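Local coordinates for protein phosphodiesterase (Candida albicans, PDB 6CPU) that belongs to the cyclic nucleotide phosphodiesterase family of the HD superfamily, with a largely helical fold that holds a zinc and a magnesium ion, at residues F276-D281 with C460-N465; D23-L28 with S85-L90. One frame throughout, in Å; residues are numbered along the deposited sequence.

Contact 1. Residues F276-D281 with C460-N465. With ZN (zinc ion), chain B.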
ATOM      1  N   PHE A 276      -1.316   3.805  -1.332  1.00 17.91           N
ATOM      2  CA  PHE A 276      -1.926   2.605  -1.927  1.00 18.24           C
ATOM      3  C   PHE A 276      -1.671   2.558  -3.442  1.00 18.35           C
ATOM      4  O   PHE A 276      -1.461   1.488  -3.998  1.00 18.17           O
ATOM      5  CB  PHE A 276      -3.405   2.622  -1.631  1.00 18.15           C
ATOM      6  CG  PHE A 276      -4.147   1.440  -2.158  1.00 18.14           C
ATOM      7  CD1 PHE A 276      -3.825   0.167  -1.740  1.00 18.27           C
ATOM      8  CD2 PHE A 276      -5.227   1.620  -3.022  1.00 18.63           C
ATOM      9  CE1 PHE A 276      -4.526  -0.925  -2.228  1.00 18.47           C
ATOM     10  CE2 PHE A 276      -5.942   0.529  -3.494  1.00 18.27           C
ATOM     11  CZ  PHE A 276      -5.589  -0.734  -3.096  1.00 18.56           C
ATOM     12  N   ARG A 277      -1.643   3.719  -4.081  1.00 19.50           N
ATOM     13  CA  ARG A 277      -1.353   3.796  -5.529  1.00 19.50           C
ATOM     14  C   ARG A 277       0.019   3.183  -5.870  1.00 19.81           C
ATOM     15  O   ARG A 277       0.125   2.447  -6.857  1.00 20.56           O
ATOM     16  CB  ARG A 277      -1.491   5.233  -6.053  1.00 19.45           C
ATOM     17  CG  ARG A 277      -1.137   5.441  -7.528  1.00 19.51           C
ATOM     18  CD  ARG A 277      -1.429   6.850  -8.025  1.00 20.09           C
ATOM     19  NE  ARG A 277      -2.853   7.142  -7.928  1.00 20.31           N
ATOM     20  CZ  ARG A 277      -3.443   7.827  -6.959  1.00 20.32           C
ATOM     21  NH1 ARG A 277      -2.744   8.410  -5.983  1.00 21.34           N
ATOM     22  NH2 ARG A 277      -4.756   7.950  -6.979  1.00 21.62           N
ATOM     23  N   HIS A 278       1.037   3.463  -5.051  1.00 20.00           N
ATOM     24  CA  HIS A 278       2.378   2.861  -5.213  1.00 21.42           C
ATOM     25  C   HIS A 278       2.332   1.356  -5.050  1.00 20.66           C
ATOM     26  O   HIS A 278       2.932   0.626  -5.831  1.00 20.07           O
ATOM     27  CB  HIS A 278       3.405   3.479  -4.239  1.00 21.77           C
ATOM     28  CG  HIS A 278       4.714   2.742  -4.163  1.00 24.49           C
ATOM     29  ND1 HIS A 278       5.566   2.609  -5.241  1.00 25.53           N
ATOM     30  CD2 HIS A 278       5.318   2.104  -3.128  1.00 26.37           C
ATOM     31  CE1 HIS A 278       6.634   1.919  -4.873  1.00 26.44           C
ATOM     32  NE2 HIS A 278       6.511   1.597  -3.595  1.00 28.66           N
ATOM     33  N   ALA A 279       1.620   0.881  -4.023  1.00 20.61           N
ATOM     34  CA  ALA A 279       1.477  -0.546  -3.799  1.00 19.51           C
ATOM     35  C   ALA A 279       0.873  -1.251  -5.016  1.00 20.24           C
ATOM     36  O   ALA A 279       1.354  -2.324  -5.442  1.00 19.50           O
ATOM     37  CB  ALA A 279       0.629  -0.814  -2.561  1.00 20.04           C
ATOM     38  N   VAL A 280      -0.185  -0.654  -5.558  1.00 20.20           N
ATOM     39  CA  VAL A 280      -0.889  -1.236  -6.683  1.00 20.84           C
ATOM     40  C   VAL A 280      -0.013  -1.171  -7.952  1.00 20.24           C
ATOM     41  O   VAL A 280       0.021  -2.110  -8.726  1.00 21.15           O
ATOM     42  CB  VAL A 280      -2.265  -0.576  -6.895  1.00 20.54           C
ATOM     43  CG1 VAL A 280      -2.946  -1.156  -8.125  1.00 21.04           C
ATOM     44  CG2 VAL A 280      -3.147  -0.784  -5.655  1.00 20.85           C
ATOM     45  N   ASP A 281       0.722  -0.084  -8.109  1.00 21.74           N
ATOM     46  CA  ASP A 281       1.715   0.026  -9.176  1.00 22.98           C
ATOM     47  C   ASP A 281       2.764  -1.086  -9.112  1.00 23.02           C
ATOM     48  O   ASP A 281       3.051  -1.738 -10.123  1.00 22.79           O
ATOM     49  CB  ASP A 281       2.395   1.377  -9.095  1.00 22.83           C
ATOM     50  CG  ASP A 281       3.322   1.619 -10.253  1.00 25.11           C
ATOM     51  OD1 ASP A 281       2.833   1.636 -11.405  1.00 24.66           O
ATOM     52  OD2 ASP A 281       4.523   1.799  -9.999  1.00 26.77           O
ATOM     53  N   CYS A 460      12.716  -5.372  -8.442  1.00 31.10           N
ATOM     54  CA  CYS A 460      12.583  -4.717  -9.745  1.00 30.95           C
ATOM     55  C   CYS A 460      11.259  -3.946  -9.808  1.00 29.27           C
ATOM     56  O   CYS A 460      11.225  -2.780 -10.205  1.00 30.75           O
ATOM     57  CB  CYS A 460      12.678  -5.752 -10.867  1.00 32.25           C
ATOM     58  SG  CYS A 460      14.376  -6.326 -11.195  1.00 35.89           S
ATOM     59  N   ALA A 461      10.182  -4.594  -9.376  1.00 28.17           N
ATOM     60  CA  ALA A 461       8.855  -3.952  -9.332  1.00 26.61           C
ATOM     61  C   ALA A 461       8.856  -2.698  -8.470  1.00 27.85           C
ATOM     62  O   ALA A 461       8.333  -1.656  -8.873  1.00 27.82           O
ATOM     63  CB  ALA A 461       7.815  -4.938  -8.832  1.00 27.05           C
ATOM     64  N   ASP A 462       9.458  -2.788  -7.283  1.00 27.09           N
ATOM     65  CA  ASP A 462       9.480  -1.650  -6.369  1.00 28.27           C
ATOM     66  C   ASP A 462      10.199  -0.426  -6.946  1.00 29.50           C
ATOM     67  O   ASP A 462       9.807   0.711  -6.663  1.00 29.82           O
ATOM     68  CB  ASP A 462      10.112  -2.057  -5.042  1.00 29.45           C
ATOM     69  CG  ASP A 462       9.897  -1.034  -3.944  1.00 30.87           C
ATOM     70  OD1 ASP A 462       8.825  -0.368  -3.875  1.00 30.52           O
ATOM     71  OD2 ASP A 462      10.829  -0.917  -3.130  1.00 33.99           O
ATOM     72  N   ILE A 463      11.244  -0.641  -7.751  1.00 28.62           N
ATOM     73  CA  ILE A 463      11.983   0.485  -8.350  1.00 29.14           C
ATOM     74  C   ILE A 463      11.704   0.618  -9.853  1.00 30.77           C
ATOM     75  O   ILE A 463      12.554   1.090 -10.614  1.00 30.43           O
ATOM     76  CB  ILE A 463      13.514   0.403  -8.074  1.00 30.25           C
ATOM     77  CG1 ILE A 463      14.153  -0.825  -8.729  1.00 31.24           C
ATOM     78  CG2 ILE A 463      13.786   0.389  -6.577  1.00 30.59           C
ATOM     79  CD1 ILE A 463      15.650  -0.672  -8.932  1.00 34.14           C
ATOM     80  N   SER A 464      10.496   0.244 -10.270  1.00 31.23           N
ATOM     81  CA  SER A 464      10.160   0.162 -11.696  1.00 30.92           C
ATOM     82  C   SER A 464       9.769   1.492 -12.331  1.00 30.83           C
ATOM     83  O   SER A 464       9.538   1.539 -13.545  1.00 33.21           O
ATOM     84  CB  SER A 464       9.045  -0.869 -11.907  1.00 31.64           C
ATOM     85  OG  SER A 464       7.833  -0.426 -11.317  1.00 32.90           O
ATOM     86  N   ASN A 465       9.705   2.572 -11.551  1.00 30.03           N
ATOM     87  CA  ASN A 465       9.311   3.865 -12.087  1.00 31.10           C
ATOM     88  C   ASN A 465      10.167   4.285 -13.286  1.00 33.49           C
ATOM     89  O   ASN A 465       9.636   4.816 -14.259  1.00 34.44           O
ATOM     90  CB  ASN A 465       9.403   4.956 -11.030  1.00 32.83           C
ATOM     91  CG  ASN A 465       8.322   4.850  -9.972  1.00 31.85           C
ATOM     92  OD1 ASN A 465       7.427   3.994 -10.027  1.00 31.99           O
ATOM     93  ND2 ASN A 465       8.390   5.740  -9.006  1.00 32.22           N
TER
HETATM   94 ZN    ZN B 601       7.795   0.432  -2.264  1.00 34.92          ZN
HETATM   95  O   HOH W   1       5.310   3.458  -7.950  1.00 29.28           O
HETATM   96  O   HOH W   2       6.416   1.815 -11.726  1.00 32.04           O
HETATM   97  O   HOH W   3       9.356  -0.312  -0.963  1.00 30.21           O
HETATM   98  O   HOH W   4       8.977   2.301  -2.268  1.00 34.55           O
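His278 and Asp462 meet at a zinc ion in the metal site of the HD superfamily, one near the start of helix 276-292 and the other at the end of helix 446-462; they join the adjacent His349 and Asp350, the His-Asp pair after which the superfamily is named. The two side chains cross at about a right angle, with ring and carboxylate planes turned 50° apart. A chi1 of 169° sets CG of His278 anti to the backbone N, and the ring reaches across to place NE2 2.2 Å from zinc, while Asp462 OD1 binds it at 2.1 Å. The 3.0 Å between His278 NE2 and Asp462 OD1 follows from their sharing the metal and is no hydrogen bond. Asp462 OD2 does not join the ion; it accepts a hydrogen bond from water 3, itself a zinc ligand, so the carboxylate grips both the metal and a coordinated water. Water 4 completes the six ligands.

On its far nitrogen the imidazole is held by a second shell. His278 ND1 donates to water 1, which lies in the ring plane and in turn donates to Asp281 OD2 and Asn465 OD1. This chain would help fix the ring's rotation. Asp281 and Asn465, their flat groups 48° apart, touch hardly at all directly; two waters join their oxygens, and the other carboxylate oxygen, Asp281 OD1, forms a salt bridge with Arg468. Where the helix 446-462 ends, the Ser464 hydroxyl turns back to donate to Ala461 O at 2.8 Å, and the same Ser464 OG accepts from water 2, which also donates to Asp281 OD2 at 2.6 Å.

Contact 2. Residues D23-L28 with S85-L90; sequences DTFKHL and SDKSLL
Lys87 lays its aliphatic chain across one face of the Phe25 ring, the main touch between helices 84-94 and 25-34. In the second segment it is the first residue to reach the other helix. Its CG, beside the backbone N with chi1 -70°, sits 3.6 Å from Phe25 CE2, and CD follows over the middle of the ring, 3.7 Å from its centroid and 10° off the normal, a CH-pi contact. CE continues past CG and CB of the phenylalanine, the two side chains running past each other in opposite directions. At chi4 (76°) the chain bends, and the ammonium leaves the ring: NZ stands 5.6 Å from the centroid, at most a weak cation-pi attraction, and is instead held by the carbonyl oxygens of Leu82 and Asp80.

One turn further on, Leu90 adds a smaller apolar touch, its CD1 coming obliquely to Phe25 CE2 at 4.2 Å. The helix that carries Phe25 is fixed at its start by Thr24, the N-cap, whose OG1 accepts from His27 N at 3.0 Å. Asp23, just before the cap, takes an almost straight bond from His27 ND1 through the syn lone pair of its OD1. Helix 25-34 links strands 16-21 and 46-49, and helix 84-94 links 46-49 and 100-103: this is helix-helix packing between successive beta-alpha-beta connections of a parallel alpha/beta sheet.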
ATOM      1  N   ASP A  23     -28.543   5.430  10.874  1.00 30.15           N
ATOM      2  CA  ASP A  23     -29.633   4.561  11.295  1.00 31.25           C
ATOM      3  C   ASP A  23     -29.123   3.191  11.711  1.00 30.22           C
ATOM      4  O   ASP A  23     -29.754   2.520  12.532  1.00 30.89           O
ATOM      5  CB  ASP A  23     -30.700   4.434  10.191  1.00 33.86           C
ATOM      6  CG  ASP A  23     -30.171   3.804   8.914  1.00 37.35           C
ATOM      7  OD1 ASP A  23     -28.944   3.850   8.657  1.00 40.08           O
ATOM      8  OD2 ASP A  23     -30.991   3.256   8.144  1.00 42.27           O
ATOM      9  N   THR A  24     -27.985   2.771  11.150  1.00 27.85           N
ATOM     10  CA  THR A  24     -27.424   1.449  11.425  1.00 26.38           C
ATOM     11  C   THR A  24     -25.899   1.506  11.561  1.00 25.81           C
ATOM     12  O   THR A  24     -25.251   2.371  10.984  1.00 22.99           O
ATOM     13  CB  THR A  24     -27.745   0.443  10.301  1.00 27.75           C
ATOM     14  OG1 THR A  24     -27.088   0.826   9.093  1.00 26.75           O
ATOM     15  CG2 THR A  24     -29.252   0.360  10.030  1.00 28.45           C
ATOM     16  N   PHE A  25     -25.355   0.556  12.313  1.00 25.13           N
ATOM     17  CA  PHE A  25     -23.909   0.421  12.500  1.00 25.51           C
ATOM     18  C   PHE A  25     -23.270   0.084  11.157  1.00 26.27           C
ATOM     19  O   PHE A  25     -22.187   0.573  10.843  1.00 24.48           O
ATOM     20  CB  PHE A  25     -23.607  -0.674  13.536  1.00 25.87           C
ATOM     21  CG  PHE A  25     -22.146  -0.780  13.940  1.00 24.18           C
ATOM     22  CD1 PHE A  25     -21.395   0.357  14.234  1.00 24.38           C
ATOM     23  CD2 PHE A  25     -21.537  -2.023  14.063  1.00 24.95           C
ATOM     24  CE1 PHE A  25     -20.064   0.250  14.618  1.00 23.99           C
ATOM     25  CE2 PHE A  25     -20.211  -2.139  14.453  1.00 23.73           C
ATOM     26  CZ  PHE A  25     -19.472  -0.996  14.727  1.00 24.24           C
ATOM     27  N   LYS A  26     -23.951  -0.743  10.365  1.00 26.25           N
ATOM     28  CA  LYS A  26     -23.461  -1.097   9.042  1.00 27.08           C
ATOM     29  C   LYS A  26     -23.249   0.146   8.174  1.00 25.77           C
ATOM     30  O   LYS A  26     -22.217   0.282   7.522  1.00 24.19           O
ATOM     31  CB  LYS A  26     -24.401  -2.077   8.350  1.00 29.17           C
ATOM     32  CG  LYS A  26     -23.897  -2.519   6.989  1.00 32.70           C
ATOM     33  CD  LYS A  26     -24.836  -3.507   6.313  1.00 35.99           C
ATOM     34  CE  LYS A  26     -25.798  -2.826   5.356  1.00 39.45           C
ATOM     35  NZ  LYS A  26     -26.606  -3.850   4.636  1.00 43.02           N
ATOM     36  N   HIS A  27     -24.216   1.059   8.158  1.00 24.38           N
ATOM     37  CA  HIS A  27     -24.054   2.277   7.376  1.00 25.46           C
ATOM     38  C   HIS A  27     -22.912   3.173   7.903  1.00 24.04           C
ATOM     39  O   HIS A  27     -22.167   3.785   7.113  1.00 22.31           O
ATOM     40  CB  HIS A  27     -25.368   3.045   7.279  1.00 28.62           C
ATOM     41  CG  HIS A  27     -26.362   2.421   6.346  1.00 32.04           C
ATOM     42  ND1 HIS A  27     -27.724   2.573   6.503  1.00 34.17           N
ATOM     43  CD2 HIS A  27     -26.193   1.653   5.245  1.00 34.47           C
ATOM     44  CE1 HIS A  27     -28.350   1.929   5.535  1.00 35.12           C
ATOM     45  NE2 HIS A  27     -27.445   1.361   4.759  1.00 35.54           N
ATOM     46  N   LEU A  28     -22.761   3.235   9.224  1.00 22.58           N
ATOM     47  CA  LEU A  28     -21.626   3.944   9.843  1.00 22.76           C
ATOM     48  C   LEU A  28     -20.278   3.345   9.387  1.00 21.46           C
ATOM     49  O   LEU A  28     -19.359   4.075   8.994  1.00 20.62           O
ATOM     50  CB  LEU A  28     -21.748   3.903  11.371  1.00 23.60           C
ATOM     51  CG  LEU A  28     -20.862   4.878  12.147  1.00 24.41           C
ATOM     52  CD1 LEU A  28     -21.463   5.206  13.515  1.00 25.29           C
ATOM     53  CD2 LEU A  28     -19.464   4.318  12.324  1.00 25.24           C
ATOM     54  N   SER A  85     -18.961  -4.244  23.265  1.00 34.96           N
ATOM     55  CA  SER A  85     -17.584  -4.747  23.273  1.00 34.67           C
ATOM     56  C   SER A  85     -17.099  -5.174  21.879  1.00 33.76           C
ATOM     57  O   SER A  85     -15.956  -4.887  21.509  1.00 33.17           O
ATOM     58  CB  SER A  85     -17.430  -5.904  24.270  1.00 35.24           C
ATOM     59  OG  SER A  85     -18.092  -7.069  23.811  1.00 34.32           O
ATOM     60  N   ASP A  86     -17.963  -5.836  21.109  1.00 31.96           N
ATOM     61  CA  ASP A  86     -17.642  -6.229  19.727  1.00 30.89           C
ATOM     62  C   ASP A  86     -17.653  -5.072  18.721  1.00 29.19           C
ATOM     63  O   ASP A  86     -16.823  -5.043  17.800  1.00 26.35           O
ATOM     64  CB  ASP A  86     -18.598  -7.315  19.226  1.00 33.11           C
ATOM     65  CG  ASP A  86     -18.282  -8.686  19.791  1.00 36.80           C
ATOM     66  OD1 ASP A  86     -17.093  -8.983  20.024  1.00 38.00           O
ATOM     67  OD2 ASP A  86     -19.234  -9.471  19.987  1.00 37.42           O
ATOM     68  N   LYS A  87     -18.605  -4.154  18.860  1.00 26.59           N
ATOM     69  CA  LYS A  87     -18.644  -2.954  18.010  1.00 27.21           C
ATOM     70  C   LYS A  87     -17.371  -2.137  18.211  1.00 26.62           C
ATOM     71  O   LYS A  87     -16.737  -1.664  17.249  1.00 25.69           O
ATOM     72  CB  LYS A  87     -19.861  -2.078  18.341  1.00 27.60           C
ATOM     73  CG  LYS A  87     -21.201  -2.667  17.923  1.00 27.48           C
ATOM     74  CD  LYS A  87     -22.227  -1.569  17.688  1.00 29.16           C
ATOM     75  CE  LYS A  87     -23.542  -2.127  17.178  1.00 30.38           C
ATOM     76  NZ  LYS A  87     -24.329  -2.768  18.274  1.00 30.49           N
ATOM     77  N   SER A  88     -16.996  -1.998  19.472  1.00 25.82           N
ATOM     78  CA  SER A  88     -15.814  -1.270  19.869  1.00 27.14           C
ATOM     79  C   SER A  88     -14.538  -1.948  19.345  1.00 25.76           C
ATOM     80  O   SER A  88     -13.628  -1.268  18.851  1.00 23.50           O
ATOM     81  CB  SER A  88     -15.792  -1.157  21.395  1.00 28.47           C
ATOM     82  OG  SER A  88     -14.664  -0.452  21.856  1.00 33.07           O
ATOM     83  N   LEU A  89     -14.481  -3.274  19.451  1.00 24.42           N
ATOM     84  CA  LEU A  89     -13.365  -4.056  18.926  1.00 24.65           C
ATOM     85  C   LEU A  89     -13.219  -3.862  17.416  1.00 23.34           C
ATOM     86  O   LEU A  89     -12.096  -3.653  16.916  1.00 22.69           O
ATOM     87  CB  LEU A  89     -13.555  -5.543  19.246  1.00 25.29           C
ATOM     88  CG  LEU A  89     -12.537  -6.545  18.695  1.00 26.57           C
ATOM     89  CD1 LEU A  89     -11.139  -6.176  19.144  1.00 26.93           C
ATOM     90  CD2 LEU A  89     -12.878  -7.968  19.132  1.00 28.58           C
ATOM     91  N   LEU A  90     -14.349  -3.909  16.710  1.00 20.56           N
ATOM     92  CA  LEU A  90     -14.364  -3.707  15.263  1.00 20.80           C
ATOM     93  C   LEU A  90     -13.765  -2.334  14.870  1.00 20.98           C
ATOM     94  O   LEU A  90     -12.908  -2.255  14.004  1.00 21.95           O
ATOM     95  CB  LEU A  90     -15.789  -3.838  14.735  1.00 21.58           C
ATOM     96  CG  LEU A  90     -15.990  -4.016  13.219  1.00 21.59           C
ATOM     97  CD1 LEU A  90     -17.309  -4.729  12.920  1.00 21.66           C
ATOM     98  CD2 LEU A  90     -15.950  -2.688  12.479  1.00 21.74           C
TER

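In the fold
Contact 1 lies in the core, about 9 Å from the centre of the chain; contact 2, about 25 Å out between centres, is a locally buried patch in the peripheral N-terminal region. The two contact centres are 34 Å apart, and their nearest atoms about 18 Å. They share no helix and follow one another along the sequence, contact 2 joining helices that alternate with strands of the N-terminal sheet, contact 1 joining helix 276-292 to the end of helix 446-462 and the turn after it, within the phosphodiesterase family region. Contact 1 is polar throughout, bridged by a metal and ordered waters; contact 2 is mainly carbon against carbon, with polar bonds kept to a helix start and a lysine end.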